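Local coordinates for protein proteasome accessory factor B/C (PafBC) (Paenarthrobacter aurescens, PDB 6SJ9) that regulates transcription in the bacterial DNA damage response, probably binding DNA through its winged helix-turn-helix domains and sensing a signal through its WYL domains, at residues D151-A156 with W183-R188; E176-E181 with R205-S210; A544-F549 with Q572-R577. All coordinates share one frame; numbering follows the deposited sequence.

Contact 1. Residues D151-A156 with W183-R188; sequences DDVVAA and WGLGSR
V153 on helix 147-159 and L185 on strand 175-188 meet methyl to isobutyl, tip to tip, in a purely apolar contact. The CG1 branch of V153 does most of the touching: it sits 3.6 Å from L185 CG and reaches L185 CD1 at 3.7 Å, in the fork between the two leucine methyls. It can do so because this branch lies opposite the backbone N (chi1 170°), which sets CG1 against L185. One residue on, V154 makes a looser touch, its CG2 lying 4.3 Å from L185 CD1. This is the packing of a helix on the Sm-like sheet of the first WYL domain, and the contact is small (115 Å² buried), with L185 the one strand residue here that engages the helix. Around this pair the apolar layer continues: L194 and I216 also touch V153, W192 lies against L185, and I382 of helix 378-389 borders V154. The strand is held by backbone hydrogen bonds between L185 and W406, on strand 404-407 of the PafC helix-turn-helix domain, and between G186 and Y193. The helix is tied to its surroundings through its acidic residues, D151 by a salt bridge to K386 and D152 by one to R594.

Contact 2. Residues E176-E181 with R205-S210; sequences EVREVE and RVFRLS
R178 and F207 meet with the guanidinium laid over a ring edge, while V180 meets the same ring at CE2 and CZ. From CB the arginine chain sets off with CG opposite its carbonyl carbon (chi1 -50°), then bends at chi2 and chi3, which folds the head back over the phenylalanine. CG is already 4.0 Å from F207 CE1, and NE keeps the same distance from that carbon. At CZ the approach closes to 3.6 Å from F207 CE1, which stands over the centre of one guanidinium face. The two planes are 77° apart, so the ring offers its rim and the arginine its flat side. Beyond CZ, NH1 and NH2 both lie 3.8 Å from F207 CE1, and NH1 also comes within 4.0 Å of R205 CG. V180 brings CG2 to 3.5 Å from F207 CE2, its side chain coming from the direction opposite to that of the phenylalanine. These strands, 175-188 and 203-208, are not direct neighbours in the curled, Sm-like sheet of the WYL domain; their short segments, directed at 114° to each other, face each other so that their side chains meet inside the curl, where F165 and Y167 meet F207 edge-to-face. The edge-on ring makes no cation-pi stack; instead R178 NH1 is salt-bridged to D198, which probably offsets the closeness of the two arginines, R178 NH1 and R205 NE being 4.4 Å apart.

Contact 3. Residues A544-F549 with Q572-R577; sequences AGVRNF and QDFPAR
The F574 ring takes V546 over one face: CG2 stands 3.6 Å from the ring centroid, only 14° off the normal, a CH-pi contact, and a water lies in plane at the ring's edge. V546 belongs to an outermost strand, 545-550, of the five-stranded antiparallel sheet in the second WYL domain, and F574 to the irregular loop that follows strand 562-563, so the loop lies over the face of the sheet at its border strand, and F574 reaches E537 of the next strand as well. The phenylalanine reaches the valine by holding CG between its backbone N and carbonyl carbon (chi1 59°), and both valine methyls approach CD1, CG1 at 3.8 Å. A serine in place of F574 would probably strip V546 of its aromatic cover and leave a gap between loop and strand. Farther along, N548 crosses the R577 side chain at about a right angle and rests its amide oxygen on the aliphatic part, N548 OD1 lying 3.5 Å from R577 CG. The polar ends find other partners: OD1 of N548 is hydrogen-bonded to Y528, its ND2 to T580, while the guanidinium of R577 leads away to a salt bridge with D442 and a cation-pi contact with Y528. Y528 thus engages both residues of this pair. The water at the ring's edge also joins strand to loop, accepting from N548 ND2 at 3.2 Å and donating to P575 O at 3.1 Å.

Contacts 1 and 2 both lie within the first WYL domain, draw on strand 175-188 and are buried; their centres are 11 Å apart and they meet where L185 CD2 packs on L209 CD1 at 4.0 Å. Contact 1 fastens a helix to that strand with aliphatic groups alone, whereas contact 2 spans the curled sheet and brings a buried arginine, salt-bridged to D198, against an aromatic ring. Contact 3 stands apart, on a strand of the second WYL domain and the loop packed on it, with its centre about 34 Å from that of contact 1 and 42 Å from that of contact 2. It is only partly buried, and a bridging water accompanies its aromatic packing.

Contact 1. Residues D151-A156 with W183-R188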
loop_
_atom_site.group_PDB
_atom_site.type_symbol
_atom_site.label_atom_id
_atom_site.label_comp_id
_atom_site.label_asym_id
_atom_site.label_seq_id
_atom_site.Cartn_x
_atom_site.Cartn_y
_atom_site.Cartn_z
ATOM N N ASP A 151 -12.514 12.273 -6.720
ATOM C CA ASP A 151 -12.513 13.717 -6.540
ATOM C C ASP A 151 -13.807 14.345 -7.061
ATOM O O ASP A 151 -14.305 15.302 -6.467
ATOM C CB ASP A 151 -11.321 14.386 -7.220
ATOM C CG ASP A 151 -9.944 14.033 -6.553
ATOM O OD1 ASP A 151 -9.889 13.468 -5.430
ATOM O OD2 ASP A 151 -8.895 14.374 -7.163
ATOM N N ASP A 152 -14.360 13.815 -8.158
ATOM C CA ASP A 152 -15.519 14.464 -8.779
ATOM C C ASP A 152 -16.784 14.253 -7.960
ATOM O O ASP A 152 -17.541 15.206 -7.724
ATOM C CB ASP A 152 -15.715 13.955 -10.204
ATOM C CG ASP A 152 -14.654 14.464 -11.121
ATOM O OD1 ASP A 152 -14.147 15.611 -10.920
ATOM O OD2 ASP A 152 -14.383 13.753 -12.090
ATOM N N VAL A 153 -16.979 13.035 -7.443
ATOM C CA VAL A 153 -18.130 12.779 -6.575
ATOM C C VAL A 153 -18.024 13.608 -5.305
ATOM O O VAL A 153 -18.995 14.224 -4.874
ATOM C CB VAL A 153 -18.253 11.275 -6.263
ATOM C CG1 VAL A 153 -19.318 11.048 -5.154
ATOM C CG2 VAL A 153 -18.733 10.563 -7.520
ATOM N N VAL A 154 -16.836 13.627 -4.687
ATOM C CA VAL A 154 -16.617 14.421 -3.476
ATOM C C VAL A 154 -16.871 15.911 -3.769
ATOM O O VAL A 154 -17.415 16.635 -2.932
ATOM C CB VAL A 154 -15.167 14.210 -2.943
ATOM C CG1 VAL A 154 -14.791 15.235 -1.935
ATOM C CG2 VAL A 154 -15.020 12.815 -2.272
ATOM N N ALA A 155 -16.401 16.393 -4.921
ATOM C CA ALA A 155 -16.601 17.795 -5.300
ATOM C C ALA A 155 -18.077 18.064 -5.566
ATOM O O ALA A 155 -18.618 19.055 -5.103
ATOM C CB ALA A 155 -15.739 18.150 -6.559
ATOM N N ALA A 156 -18.754 17.136 -6.235
ATOM C CA ALA A 156 -20.182 17.293 -6.486
ATOM C C ALA A 156 -20.961 17.420 -5.173
ATOM O O ALA A 156 -21.840 18.278 -5.028
ATOM C CB ALA A 156 -20.661 16.093 -7.306
ATOM N N TRP A 183 -25.333 10.873 -2.966
ATOM C CA TRP A 183 -25.504 10.865 -1.509
ATOM C C TRP A 183 -24.296 10.328 -0.774
ATOM O O TRP A 183 -24.012 10.750 0.360
ATOM C CB TRP A 183 -26.692 10.030 -1.087
ATOM C CG TRP A 183 -28.001 10.491 -1.614
ATOM C CD1 TRP A 183 -28.263 11.615 -2.336
ATOM C CD2 TRP A 183 -29.258 9.808 -1.458
ATOM N NE1 TRP A 183 -29.628 11.686 -2.621
ATOM C CE2 TRP A 183 -30.242 10.569 -2.109
ATOM C CE3 TRP A 183 -29.633 8.618 -0.839
ATOM C CZ2 TRP A 183 -31.593 10.186 -2.138
ATOM C CZ3 TRP A 183 -30.976 8.239 -0.885
ATOM C CH2 TRP A 183 -31.932 9.030 -1.520
ATOM N N GLY A 184 -23.582 9.398 -1.379
ATOM C CA GLY A 184 -22.446 8.839 -0.686
ATOM C C GLY A 184 -21.647 7.897 -1.549
ATOM O O GLY A 184 -22.114 7.405 -2.580
ATOM N N LEU A 185 -20.404 7.727 -1.143
ATOM C CA LEU A 185 -19.516 6.706 -1.635
ATOM C C LEU A 185 -19.327 5.645 -0.556
ATOM O O LEU A 185 -19.344 5.939 0.646
ATOM C CB LEU A 185 -18.173 7.301 -2.006
ATOM C CG LEU A 185 -18.154 8.223 -3.226
ATOM C CD1 LEU A 185 -16.927 9.052 -3.144
ATOM C CD2 LEU A 185 -18.121 7.367 -4.501
ATOM N N GLY A 186 -19.089 4.418 -0.983
ATOM C CA GLY A 186 -19.012 3.341 -0.018
ATOM C C GLY A 186 -18.212 2.169 -0.536
ATOM O O GLY A 186 -18.072 1.964 -1.748
ATOM N N SER A 187 -17.650 1.418 0.401
ATOM C CA SER A 187 -16.824 0.264 0.092
ATOM C C SER A 187 -17.436 -0.945 0.769
ATOM O O SER A 187 -17.675 -0.919 1.974
ATOM C CB SER A 187 -15.400 0.466 0.607
ATOM O OG SER A 187 -14.580 -0.515 0.057
ATOM N N ARG A 188 -17.799 -1.940 -0.003
ATOM C CA ARG A 188 -18.104 -3.245 0.569
ATOM C C ARG A 188 -17.468 -4.315 -0.291
ATOM O O ARG A 188 -17.561 -4.266 -1.521
ATOM C CB ARG A 188 -19.584 -3.497 0.815
ATOM C CG ARG A 188 -19.974 -2.946 2.169
ATOM C CD ARG A 188 -21.344 -2.345 2.145
ATOM N NE ARG A 188 -21.773 -1.789 3.433
ATOM C CZ ARG A 188 -21.138 -0.841 4.135
ATOM N NH1 ARG A 188 -19.978 -0.311 3.708
ATOM N NH2 ARG A 188 -21.688 -0.400 5.273
#

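Contact 2. Residues E176-E181 with R205-S210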
loop_
_atom_site.group_PDB
_atom_site.type_symbol
_atom_site.label_atom_id
_atom_site.label_comp_id
_atom_site.label_asym_id
_atom_site.label_seq_id
_atom_site.Cartn_x
_atom_site.Cartn_y
_atom_site.Cartn_z
ATOM N N GLU A 176 -25.477 3.458 -20.694
ATOM C CA GLU A 176 -26.557 4.399 -20.455
ATOM C C GLU A 176 -26.059 5.533 -19.580
ATOM O O GLU A 176 -25.320 5.302 -18.617
ATOM C CB GLU A 176 -27.742 3.682 -19.796
ATOM C CG GLU A 176 -28.969 4.523 -19.558
ATOM C CD GLU A 176 -30.064 3.726 -18.862
ATOM O OE1 GLU A 176 -29.806 2.542 -18.528
ATOM O OE2 GLU A 176 -31.169 4.280 -18.635
ATOM N N VAL A 177 -26.415 6.760 -19.963
ATOM C CA VAL A 177 -26.029 7.938 -19.197
ATOM C C VAL A 177 -27.026 8.098 -18.063
ATOM O O VAL A 177 -28.237 8.180 -18.292
ATOM C CB VAL A 177 -26.007 9.189 -20.094
ATOM C CG1 VAL A 177 -25.695 10.445 -19.281
ATOM C CG2 VAL A 177 -24.975 9.017 -21.204
ATOM N N ARG A 178 -26.521 8.167 -16.836
ATOM C CA ARG A 178 -27.365 8.283 -15.657
ATOM C C ARG A 178 -27.221 9.687 -15.080
ATOM O O ARG A 178 -26.127 10.269 -15.112
ATOM C CB ARG A 178 -26.951 7.251 -14.621
ATOM C CG ARG A 178 -26.819 5.806 -15.180
ATOM C CD ARG A 178 -28.165 5.309 -15.700
ATOM N NE ARG A 178 -29.087 5.021 -14.595
ATOM C CZ ARG A 178 -29.171 3.805 -14.011
ATOM N NH1 ARG A 178 -30.015 3.556 -12.994
ATOM N NH2 ARG A 178 -28.401 2.822 -14.462
ATOM N N GLU A 179 -28.327 10.216 -14.544
ATOM C CA GLU A 179 -28.372 11.544 -13.945
ATOM C C GLU A 179 -28.617 11.325 -12.475
ATOM O O GLU A 179 -29.689 10.827 -12.092
ATOM C CB GLU A 179 -29.504 12.400 -14.513
ATOM C CG GLU A 179 -29.624 12.413 -16.038
ATOM C CD GLU A 179 -28.579 13.300 -16.684
ATOM O OE1 GLU A 179 -28.283 13.073 -17.863
ATOM O OE2 GLU A 179 -28.044 14.215 -16.004
ATOM N N VAL A 180 -27.624 11.672 -11.663
ATOM C CA VAL A 180 -27.617 11.258 -10.277
ATOM C C VAL A 180 -27.357 12.457 -9.374
ATOM O O VAL A 180 -26.463 13.261 -9.637
ATOM C CB VAL A 180 -26.559 10.142 -10.086
ATOM C CG1 VAL A 180 -26.394 9.788 -8.659
ATOM C CG2 VAL A 180 -26.967 8.903 -10.871
ATOM N N GLU A 181 -28.046 12.488 -8.247
ATOM C CA GLU A 181 -27.696 13.354 -7.142
ATOM C C GLU A 181 -26.922 12.528 -6.115
ATOM O O GLU A 181 -27.518 11.633 -5.466
ATOM C CB GLU A 181 -28.976 13.949 -6.539
ATOM C CG GLU A 181 -29.755 14.804 -7.574
ATOM C CD GLU A 181 -31.149 15.229 -7.119
ATOM O OE1 GLU A 181 -31.528 14.938 -5.957
ATOM O OE2 GLU A 181 -31.868 15.854 -7.918
ATOM N N ARG A 205 -30.438 4.603 -6.135
ATOM C CA ARG A 205 -29.746 3.568 -6.895
ATOM C C ARG A 205 -28.301 3.507 -6.426
ATOM O O ARG A 205 -27.751 4.488 -5.909
ATOM C CB ARG A 205 -29.752 3.805 -8.413
ATOM C CG ARG A 205 -31.102 3.656 -9.098
ATOM C CD ARG A 205 -31.404 2.159 -9.232
ATOM N NE ARG A 205 -32.653 1.869 -9.927
ATOM C CZ ARG A 205 -33.862 2.186 -9.461
ATOM N NH1 ARG A 205 -33.978 2.826 -8.296
ATOM N NH2 ARG A 205 -34.970 1.830 -10.143
ATOM N N VAL A 206 -27.726 2.314 -6.543
ATOM C CA VAL A 206 -26.344 2.055 -6.208
ATOM C C VAL A 206 -25.589 1.726 -7.486
ATOM O O VAL A 206 -26.062 0.941 -8.319
ATOM C CB VAL A 206 -26.223 0.932 -5.171
ATOM C CG1 VAL A 206 -24.807 0.915 -4.646
ATOM C CG2 VAL A 206 -27.212 1.153 -4.051
ATOM N N PHE A 207 -24.461 2.383 -7.670
ATOM C CA PHE A 207 -23.624 2.250 -8.846
ATOM C C PHE A 207 -22.248 1.738 -8.433
ATOM O O PHE A 207 -21.593 2.357 -7.589
ATOM C CB PHE A 207 -23.493 3.625 -9.510
ATOM C CG PHE A 207 -24.818 4.227 -9.901
ATOM C CD1 PHE A 207 -25.459 3.849 -11.082
ATOM C CD2 PHE A 207 -25.454 5.110 -9.054
ATOM C CE1 PHE A 207 -26.686 4.395 -11.441
ATOM C CE2 PHE A 207 -26.664 5.694 -9.413
ATOM C CZ PHE A 207 -27.283 5.333 -10.596
ATOM N N ARG A 208 -21.780 0.656 -9.053
ATOM C CA ARG A 208 -20.398 0.231 -8.861
ATOM C C ARG A 208 -19.451 1.113 -9.667
ATOM O O ARG A 208 -19.677 1.340 -10.849
ATOM C CB ARG A 208 -20.188 -1.228 -9.243
ATOM C CG ARG A 208 -21.233 -2.209 -8.784
ATOM C CD ARG A 208 -20.842 -3.637 -9.284
ATOM N NE ARG A 208 -19.429 -3.873 -8.974
ATOM C CZ ARG A 208 -18.969 -4.509 -7.900
ATOM N NH1 ARG A 208 -17.651 -4.648 -7.721
ATOM N NH2 ARG A 208 -19.822 -4.966 -6.987
ATOM N N LEU A 209 -18.446 1.690 -9.015
ATOM C CA LEU A 209 -17.536 2.594 -9.729
ATOM C C LEU A 209 -16.875 1.895 -10.908
ATOM O O LEU A 209 -16.753 2.485 -11.999
ATOM C CB LEU A 209 -16.467 3.144 -8.772
ATOM C CG LEU A 209 -16.628 4.542 -8.188
ATOM C CD1 LEU A 209 -17.910 4.627 -7.431
ATOM C CD2 LEU A 209 -15.473 4.906 -7.236
ATOM N N SER A 210 -16.555 0.599 -10.748
ATOM C CA SER A 210 -15.885 -0.137 -11.817
ATOM C C SER A 210 -16.756 -0.248 -13.065
ATOM O O SER A 210 -16.217 -0.453 -14.156
ATOM C CB SER A 210 -15.461 -1.526 -11.332
ATOM O OG SER A 210 -16.582 -2.384 -11.130
#

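Contact 3. Residues A544-F549 with Q572-R577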
loop_
_atom_site.group_PDB
_atom_site.type_symbol
_atom_site.label_atom_id
_atom_site.label_comp_id
_atom_site.label_asym_id
_atom_site.label_seq_id
_atom_site.Cartn_x
_atom_site.Cartn_y
_atom_site.Cartn_z
ATOM N N ALA A 544 21.007 17.853 -3.069
ATOM C CA ALA A 544 20.448 18.841 -2.168
ATOM C C ALA A 544 19.120 18.353 -1.598
ATOM O O ALA A 544 18.098 19.034 -1.660
ATOM C CB ALA A 544 20.315 20.219 -2.873
ATOM N N GLY A 545 19.135 17.114 -1.079
ATOM C CA GLY A 545 17.971 16.562 -0.413
ATOM C C GLY A 545 18.303 15.245 0.268
ATOM O O GLY A 545 19.341 14.610 0.009
ATOM N N VAL A 546 17.344 14.786 1.060
ATOM C CA VAL A 546 17.523 13.553 1.812
ATOM C C VAL A 546 17.330 12.411 0.833
ATOM O O VAL A 546 16.412 12.439 0.012
ATOM C CB VAL A 546 16.533 13.482 2.992
ATOM C CG1 VAL A 546 16.648 12.142 3.671
ATOM C CG2 VAL A 546 16.829 14.614 4.048
ATOM N N ARG A 547 18.257 11.460 0.839
ATOM C CA ARG A 547 18.112 10.241 0.073
ATOM C C ARG A 547 18.330 9.062 0.999
ATOM O O ARG A 547 18.875 9.214 2.099
ATOM C CB ARG A 547 19.118 10.176 -1.088
ATOM C CG ARG A 547 18.975 11.321 -2.106
ATOM C CD ARG A 547 17.779 11.040 -2.997
ATOM N NE ARG A 547 17.564 12.016 -4.067
ATOM C CZ ARG A 547 17.083 13.250 -3.908
ATOM N NH1 ARG A 547 16.762 13.734 -2.703
ATOM N NH2 ARG A 547 16.928 14.020 -4.976
ATOM N N ASN A 548 17.931 7.873 0.526
ATOM C CA ASN A 548 18.098 6.629 1.261
ATOM C C ASN A 548 18.901 5.705 0.394
ATOM O O ASN A 548 18.461 5.360 -0.700
ATOM C CB ASN A 548 16.732 6.006 1.631
ATOM C CG ASN A 548 16.068 6.806 2.689
ATOM O OD1 ASN A 548 16.262 6.525 3.866
ATOM N ND2 ASN A 548 15.388 7.880 2.314
ATOM N N PHE A 549 20.071 5.318 0.890
ATOM C CA PHE A 549 21.039 4.532 0.147
ATOM C C PHE A 549 21.087 3.113 0.704
ATOM O O PHE A 549 20.834 2.883 1.893
ATOM C CB PHE A 549 22.440 5.177 0.278
ATOM C CG PHE A 549 22.533 6.642 -0.257
ATOM C CD1 PHE A 549 22.366 7.723 0.590
ATOM C CD2 PHE A 549 22.870 6.892 -1.573
ATOM C CE1 PHE A 549 22.511 9.060 0.114
ATOM C CE2 PHE A 549 23.003 8.217 -2.076
ATOM C CZ PHE A 549 22.808 9.291 -1.243
ATOM N N GLN A 572 11.884 22.666 3.639
ATOM C CA GLN A 572 10.527 22.297 3.994
ATOM C C GLN A 572 10.578 20.805 4.312
ATOM O O GLN A 572 11.664 20.234 4.467
ATOM C CB GLN A 572 9.554 22.648 2.862
ATOM C CG GLN A 572 8.117 22.955 3.310
ATOM C CD GLN A 572 7.268 23.603 2.210
ATOM O OE1 GLN A 572 7.774 24.360 1.381
ATOM N NE2 GLN A 572 5.970 23.308 2.207
ATOM N N ASP A 573 9.425 20.150 4.411
ATOM C CA ASP A 573 9.483 18.764 4.848
ATOM C C ASP A 573 10.210 17.910 3.819
ATOM O O ASP A 573 10.351 18.271 2.643
ATOM C CB ASP A 573 8.082 18.189 5.097
ATOM C CG ASP A 573 7.571 18.463 6.502
ATOM O OD1 ASP A 573 8.336 19.025 7.317
ATOM O OD2 ASP A 573 6.408 18.105 6.789
ATOM N N PHE A 574 10.703 16.775 4.281
ATOM C CA PHE A 574 11.231 15.845 3.314
ATOM C C PHE A 574 10.458 14.537 3.387
ATOM O O PHE A 574 9.710 14.270 4.341
ATOM C CB PHE A 574 12.752 15.620 3.456
ATOM C CG PHE A 574 13.227 15.087 4.785
ATOM C CD1 PHE A 574 13.475 13.728 4.942
ATOM C CD2 PHE A 574 13.529 15.952 5.838
ATOM C CE1 PHE A 574 13.965 13.222 6.148
ATOM C CE2 PHE A 574 14.027 15.453 7.050
ATOM C CZ PHE A 574 14.241 14.083 7.200
ATOM N N PRO A 575 10.561 13.731 2.353
ATOM C CA PRO A 575 9.804 12.491 2.338
ATOM C C PRO A 575 10.260 11.547 3.453
ATOM O O PRO A 575 11.408 11.561 3.904
ATOM C CB PRO A 575 10.091 11.926 0.947
ATOM C CG PRO A 575 10.599 13.116 0.126
ATOM C CD PRO A 575 11.334 13.943 1.112
ATOM N N ALA A 576 9.334 10.708 3.884
ATOM C CA ALA A 576 9.705 9.634 4.776
ATOM C C ALA A 576 10.572 8.625 4.011
ATOM O O ALA A 576 10.674 8.657 2.776
ATOM C CB ALA A 576 8.442 8.962 5.282
ATOM N N ARG A 577 11.172 7.700 4.747
ATOM C CA ARG A 577 12.297 6.953 4.219
ATOM C C ARG A 577 11.951 6.098 2.997
ATOM O O ARG A 577 12.815 5.901 2.133
ATOM C CB ARG A 577 12.883 6.076 5.318
ATOM C CG ARG A 577 13.769 6.839 6.242
ATOM C CD ARG A 577 14.229 5.901 7.390
ATOM N NE ARG A 577 13.166 5.697 8.375
ATOM C CZ ARG A 577 13.352 5.103 9.562
ATOM N NH1 ARG A 577 14.568 4.669 9.910
ATOM N NH2 ARG A 577 12.335 4.965 10.414
HETATM O O HOH W 1 13.963 9.832 4.423
#